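Local coordinates for protein monoacylglycerol lipase (Palaeococcus ferrophilus, PDB 6QE2) that hydrolyses monoacylglycerols to glycerol and free fatty acids, acting as a monoglyceride lipase of the alpha/beta-hydrolase fold, at residues 80-85 with 250-255; 94-97 with 103-106. All blocks are in the same frame, centred on the assembly; numbering follows the deposited sequence. Where two conformers were deposited one is given.

Both contacts are buried and almost wholly apolar, and neither has a hydrogen bond across its two segments. Contact 1 (80-85 with 250-255) joins strand 82-86 to helix 242-256, elements far apart in sequence, on one face of the central sheet. Contact 2 (94-97 with 103-106) is local and lies on the opposite face: helix 88-99, which follows that strand, meets the loop leading to strand 106-110. Their centres lie about 11 Å apart, and backbone hydrogen bonds such as Pro81 O to Met105 N (2.8 Å) tie their chains together. The chemistry differs: contact 1 sets aromatic rings against a leucine, whereas contact 2 mixes aliphatic carbons with a tyrosine hydroxyl and a partly exposed lysine.

Contact 1 (80-85 with 250-255); sequences KPFLFG and VEWLVS
Phe82 presents one face of its ring to Leu253, whose CD2 methyl lies over it in a CH-pi contact, 3.9 Å from the ring centroid and 29° off the normal. This is strand-to-helix packing in an alpha/beta-hydrolase: strand 82-86, from the middle of the central sheet, meets helix 242-256 near the end of the modelled chain. The methyl comes in over the root of the ring, with Leu253 CD2 3.5 Å from Phe82 CG, and it also reaches Phe82 CB at 3.7 Å. Phenylalanine suits this buried layer because its flat, wholly apolar ring offers the methyl a face, and leucine because one branch can lie on it. Trp252 adds the outer corner of its six-membered ring, CZ3, which stands 4.1 Å from Phe82 CD2; the two rings meet at a slant. At a chi1 of -171° the indole swings to the side of the backbone carbonyl, and its breadth lets it span from the helix to the strand. Leu253 CD2 also lies at the edge of the indole, in its plane, so that this one methyl touches both aromatic groups. With an alanine in place of Phe82, the Leu253 methyl would probably lose the ring face beneath it and the Trp252 corner its neighbour, leaving a gap between strand and helix. Further out, Val108 of the adjoining strand touches both Trp252 and Leu253, while Leu36 and Phe41 also pack on Leu253. Backbone hydrogen bonds between Phe82 and both Trp15 and Val17 fix the strand from which the phenyl group springs. On the helix, the His256 ring stacks on the Trp252 indole and is also hydrogen-bonded, through ND1, to Trp252 O.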
loop_
_atom_site.group_PDB
_atom_site.type_symbol
_atom_site.label_atom_id
_atom_site.label_comp_id
_atom_site.label_asym_id
_atom_site.label_seq_id
_atom_site.Cartn_x
_atom_site.Cartn_y
_atom_site.Cartn_z
ATOM N N LYS A 80 19.247 3.342 3.077
ATOM C CA LYS A 80 18.217 2.991 2.081
ATOM C C LYS A 80 17.380 1.841 2.616
ATOM O O LYS A 80 17.946 0.785 2.945
ATOM C CB LYS A 80 18.864 2.598 0.747
ATOM C CG LYS A 80 19.557 3.760 0.060
ATOM C CD LYS A 80 20.269 3.397 -1.226
ATOM C CE LYS A 80 20.931 4.656 -1.803
ATOM N NZ LYS A 80 21.322 4.511 -3.221
ATOM N N PRO A 81 16.043 1.986 2.740
ATOM C CA PRO A 81 15.213 0.858 3.181
ATOM C C PRO A 81 14.567 0.115 2.050
ATOM O O PRO A 81 14.608 0.560 0.896
ATOM C CB PRO A 81 14.150 1.533 4.044
ATOM C CG PRO A 81 13.903 2.830 3.235
ATOM C CD PRO A 81 15.229 3.223 2.592
ATOM N N PHE A 82 14.010 -1.043 2.369
ATOM C CA PHE A 82 12.982 -1.618 1.516
ATOM C C PHE A 82 11.642 -0.974 1.845
ATOM O O PHE A 82 11.405 -0.543 2.972
ATOM C CB PHE A 82 12.888 -3.131 1.719
ATOM C CG PHE A 82 14.078 -3.890 1.206
ATOM C CD1 PHE A 82 15.129 -4.209 2.049
ATOM C CD2 PHE A 82 14.139 -4.290 -0.117
ATOM C CE1 PHE A 82 16.222 -4.917 1.575
ATOM C CE2 PHE A 82 15.225 -4.996 -0.592
ATOM C CZ PHE A 82 16.270 -5.305 0.256
ATOM N N LEU A 83 10.752 -0.920 0.853
ATOM C CA LEU A 83 9.385 -0.461 1.060
ATOM C C LEU A 83 8.405 -1.615 0.888
ATOM O O LEU A 83 8.543 -2.421 -0.034
ATOM C CB LEU A 83 9.014 0.653 0.076
ATOM C CG LEU A 83 9.904 1.889 -0.001
ATOM C CD1 LEU A 83 9.323 2.859 -1.021
ATOM C CD2 LEU A 83 10.008 2.542 1.356
ATOM N N PHE A 84 7.419 -1.691 1.780
ATOM C CA PHE A 84 6.283 -2.594 1.635
ATOM C C PHE A 84 5.008 -1.777 1.755
ATOM O O PHE A 84 4.805 -1.099 2.767
ATOM C CB PHE A 84 6.282 -3.705 2.691
ATOM C CG PHE A 84 5.059 -4.576 2.619
ATOM C CD1 PHE A 84 5.027 -5.662 1.767
ATOM C CD2 PHE A 84 3.925 -4.280 3.361
ATOM C CE1 PHE A 84 3.896 -6.449 1.667
ATOM C CE2 PHE A 84 2.792 -5.068 3.266
ATOM C CZ PHE A 84 2.781 -6.152 2.420
ATOM N N GLY A 85 4.143 -1.863 0.751
ATOM C CA GLY A 85 2.888 -1.136 0.782
ATOM C C GLY A 85 1.751 -2.005 0.291
ATOM O O GLY A 85 1.935 -2.884 -0.552
ATOM N N VAL A 250 8.755 -12.406 2.843
ATOM C CA VAL A 250 9.965 -12.548 3.634
ATOM C C VAL A 250 11.106 -13.127 2.815
ATOM O O VAL A 250 12.204 -12.617 2.836
ATOM C CB VAL A 250 9.743 -13.391 4.893
ATOM C CG1 VAL A 250 11.039 -13.535 5.661
ATOM C CG2 VAL A 250 8.691 -12.751 5.773
ATOM N N GLU A 251 10.836 -14.196 2.089
ATOM C CA GLU A 251 11.879 -14.810 1.273
ATOM C C GLU A 251 12.448 -13.829 0.258
ATOM O O GLU A 251 13.665 -13.780 0.051
ATOM C CB GLU A 251 11.343 -16.060 0.569
ATOM C CG GLU A 251 11.138 -17.244 1.499
ATOM C CD GLU A 251 10.734 -18.515 0.773
ATOM O OE1 GLU A 251 10.624 -18.491 -0.473
ATOM O OE2 GLU A 251 10.526 -19.541 1.453
ATOM N N TRP A 252 11.586 -13.039 -0.394
ATOM C CA TRP A 252 12.074 -12.067 -1.367
ATOM C C TRP A 252 12.958 -11.022 -0.697
ATOM O O TRP A 252 14.025 -10.668 -1.216
ATOM C CB TRP A 252 10.887 -11.402 -2.072
ATOM C CG TRP A 252 11.234 -10.532 -3.249
ATOM C CD1 TRP A 252 11.255 -10.906 -4.559
ATOM C CD2 TRP A 252 11.561 -9.134 -3.226
ATOM N NE1 TRP A 252 11.594 -9.840 -5.356
ATOM C CE2 TRP A 252 11.788 -8.739 -4.563
ATOM C CE3 TRP A 252 11.699 -8.183 -2.207
ATOM C CZ2 TRP A 252 12.136 -7.435 -4.911
ATOM C CZ3 TRP A 252 12.043 -6.887 -2.552
ATOM C CH2 TRP A 252 12.260 -6.523 -3.891
ATOM N N LEU A 253 12.539 -10.526 0.470
ATOM C CA LEU A 253 13.336 -9.524 1.167
ATOM C C LEU A 253 14.665 -10.107 1.637
ATOM O O LEU A 253 15.711 -9.462 1.509
ATOM C CB LEU A 253 12.539 -8.955 2.338
ATOM C CG LEU A 253 11.404 -8.040 1.859
ATOM C CD1 LEU A 253 10.434 -7.768 2.989
ATOM C CD2 LEU A 253 11.973 -6.735 1.305
ATOM N N VAL A 254 14.639 -11.332 2.167
ATOM C CA VAL A 254 15.870 -11.995 2.594
ATOM C C VAL A 254 16.821 -12.159 1.411
ATOM O O VAL A 254 18.018 -11.855 1.503
ATOM C CB VAL A 254 15.549 -13.348 3.255
ATOM C CG1 VAL A 254 16.809 -14.192 3.387
ATOM C CG2 VAL A 254 14.920 -13.136 4.625
ATOM N N SER A 255 16.301 -12.624 0.273
ATOM C CA SER A 255 17.163 -12.848 -0.880
ATOM C C SER A 255 17.725 -11.551 -1.452
ATOM O O SER A 255 18.758 -11.588 -2.127
ATOM C CB SER A 255 16.412 -13.624 -1.969
ATOM O OG SER A 255 15.476 -12.806 -2.648
#

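Contact 2 (94-97 with 103-106); sequences IRYA and KIMG
Tyr96 overlaps Ile104 along one side of its ring: the CG2 methyl of Ile104 sits at the ring edge, near its plane, 4.0 Å from Tyr96 CE2. With CG anti to the backbone N (chi1 -162°), the tyrosine leans off the helix and carries its phenol towards the loop. The other branch of Ile104 reaches the helix itself, its CD1 lying 3.7 Å from Ala97 CB. Alanine suits this position because its short side chain lets the isoleucine tip come close to the backbone, with CD1 4.0 Å from Ala97 CA. The two segments belong to a beta-alpha-beta crossover of the alpha/beta-hydrolase fold, in which strand 82-86, helix 88-99 and strand 106-110 follow one another; Ile104 lies just before the last of these. Leu83 touches both Tyr96 and Ile104 from the first strand. A tyrosine serves here because its ring packs among apolar neighbours, Ile70 and Ile74 of helix 63-77 included, while its hydroxyl is hydrogen-bonded to Asp71. Beside that hydroxyl the chain of Lys103, bent at chi3 and chi4, brings its CE methylene within 3.5 Å of Tyr96 OH.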
loop_
_atom_site.group_PDB
_atom_site.type_symbol
_atom_site.label_atom_id
_atom_site.label_comp_id
_atom_site.label_asym_id
_atom_site.label_seq_id
_atom_site.Cartn_x
_atom_site.Cartn_y
_atom_site.Cartn_z
ATOM N N ILE A 94 5.109 2.300 -5.044
ATOM C CA ILE A 94 5.496 2.314 -6.450
ATOM C C ILE A 94 5.811 3.739 -6.898
ATOM O O ILE A 94 6.817 3.989 -7.571
ATOM C CB ILE A 94 4.392 1.670 -7.308
ATOM C CG1 ILE A 94 4.345 0.166 -7.027
ATOM C CG2 ILE A 94 4.632 1.945 -8.788
ATOM C CD1 ILE A 94 3.101 -0.521 -7.536
ATOM N N ARG A 95 4.961 4.702 -6.527
ATOM C CA ARG A 95 5.234 6.090 -6.883
ATOM C C ARG A 95 6.507 6.594 -6.220
ATOM O O ARG A 95 7.243 7.390 -6.813
ATOM C CB ARG A 95 4.049 6.978 -6.510
ATOM C CG ARG A 95 2.806 6.727 -7.360
ATOM C CD ARG A 95 2.964 7.249 -8.800
ATOM N NE ARG A 95 3.188 8.695 -8.825
ATOM C CZ ARG A 95 4.153 9.295 -9.517
ATOM N NH1 ARG A 95 4.981 8.580 -10.270
ATOM N NH2 ARG A 95 4.280 10.618 -9.469
ATOM N N TYR A 96 6.795 6.127 -5.003
ATOM C CA TYR A 96 8.048 6.503 -4.362
ATOM C C TYR A 96 9.239 5.930 -5.122
ATOM O O TYR A 96 10.236 6.630 -5.343
ATOM C CB TYR A 96 8.064 6.040 -2.909
ATOM C CG TYR A 96 9.116 6.775 -2.110
ATOM C CD1 TYR A 96 8.817 7.975 -1.476
ATOM C CD2 TYR A 96 10.420 6.300 -2.033
ATOM C CE1 TYR A 96 9.775 8.673 -0.766
ATOM C CE2 TYR A 96 11.388 6.993 -1.312
ATOM C CZ TYR A 96 11.058 8.178 -0.689
ATOM O OH TYR A 96 12.010 8.879 0.021
ATOM N N ALA A 97 9.148 4.663 -5.539
ATOM C CA ALA A 97 10.218 4.054 -6.320
ATOM C C ALA A 97 10.422 4.753 -7.654
ATOM O O ALA A 97 11.523 4.698 -8.213
ATOM C CB ALA A 97 9.926 2.567 -6.538
ATOM N N LYS A 103 16.735 6.046 -3.729
ATOM C CA LYS A 103 16.670 6.067 -2.273
ATOM C C LYS A 103 16.241 4.782 -1.558
ATOM O O LYS A 103 16.228 4.741 -0.341
ATOM C CB LYS A 103 15.769 7.216 -1.824
ATOM C CG LYS A 103 16.340 8.587 -2.111
ATOM C CD LYS A 103 15.403 9.689 -1.646
ATOM C CE LYS A 103 15.342 9.799 -0.133
ATOM N NZ LYS A 103 16.661 10.204 0.429
ATOM N N ILE A 104 15.904 3.739 -2.300
ATOM C CA ILE A 104 15.447 2.505 -1.682
ATOM C C ILE A 104 16.167 1.269 -2.203
ATOM O O ILE A 104 16.744 1.300 -3.267
ATOM C CB ILE A 104 13.936 2.311 -1.909
ATOM C CG1 ILE A 104 13.640 2.226 -3.401
ATOM C CG2 ILE A 104 13.148 3.443 -1.281
ATOM C CD1 ILE A 104 12.215 1.845 -3.722
ATOM N N MET A 105 16.127 0.192 -1.428
ATOM C CA MET A 105 16.735 -1.075 -1.812
ATOM C C MET A 105 15.822 -1.928 -2.676
ATOM O O MET A 105 16.302 -2.841 -3.356
ATOM C CB MET A 105 17.117 -1.886 -0.570
ATOM C CG MET A 105 18.179 -1.255 0.305
ATOM S SD MET A 105 19.690 -0.981 -0.627
ATOM C CE MET A 105 20.178 -2.666 -0.973
ATOM N N GLY A 106 14.530 -1.645 -2.670
ATOM C CA GLY A 106 13.549 -2.475 -3.339
ATOM C C GLY A 106 12.164 -2.133 -2.850
ATOM O O GLY A 106 11.976 -1.476 -1.824
#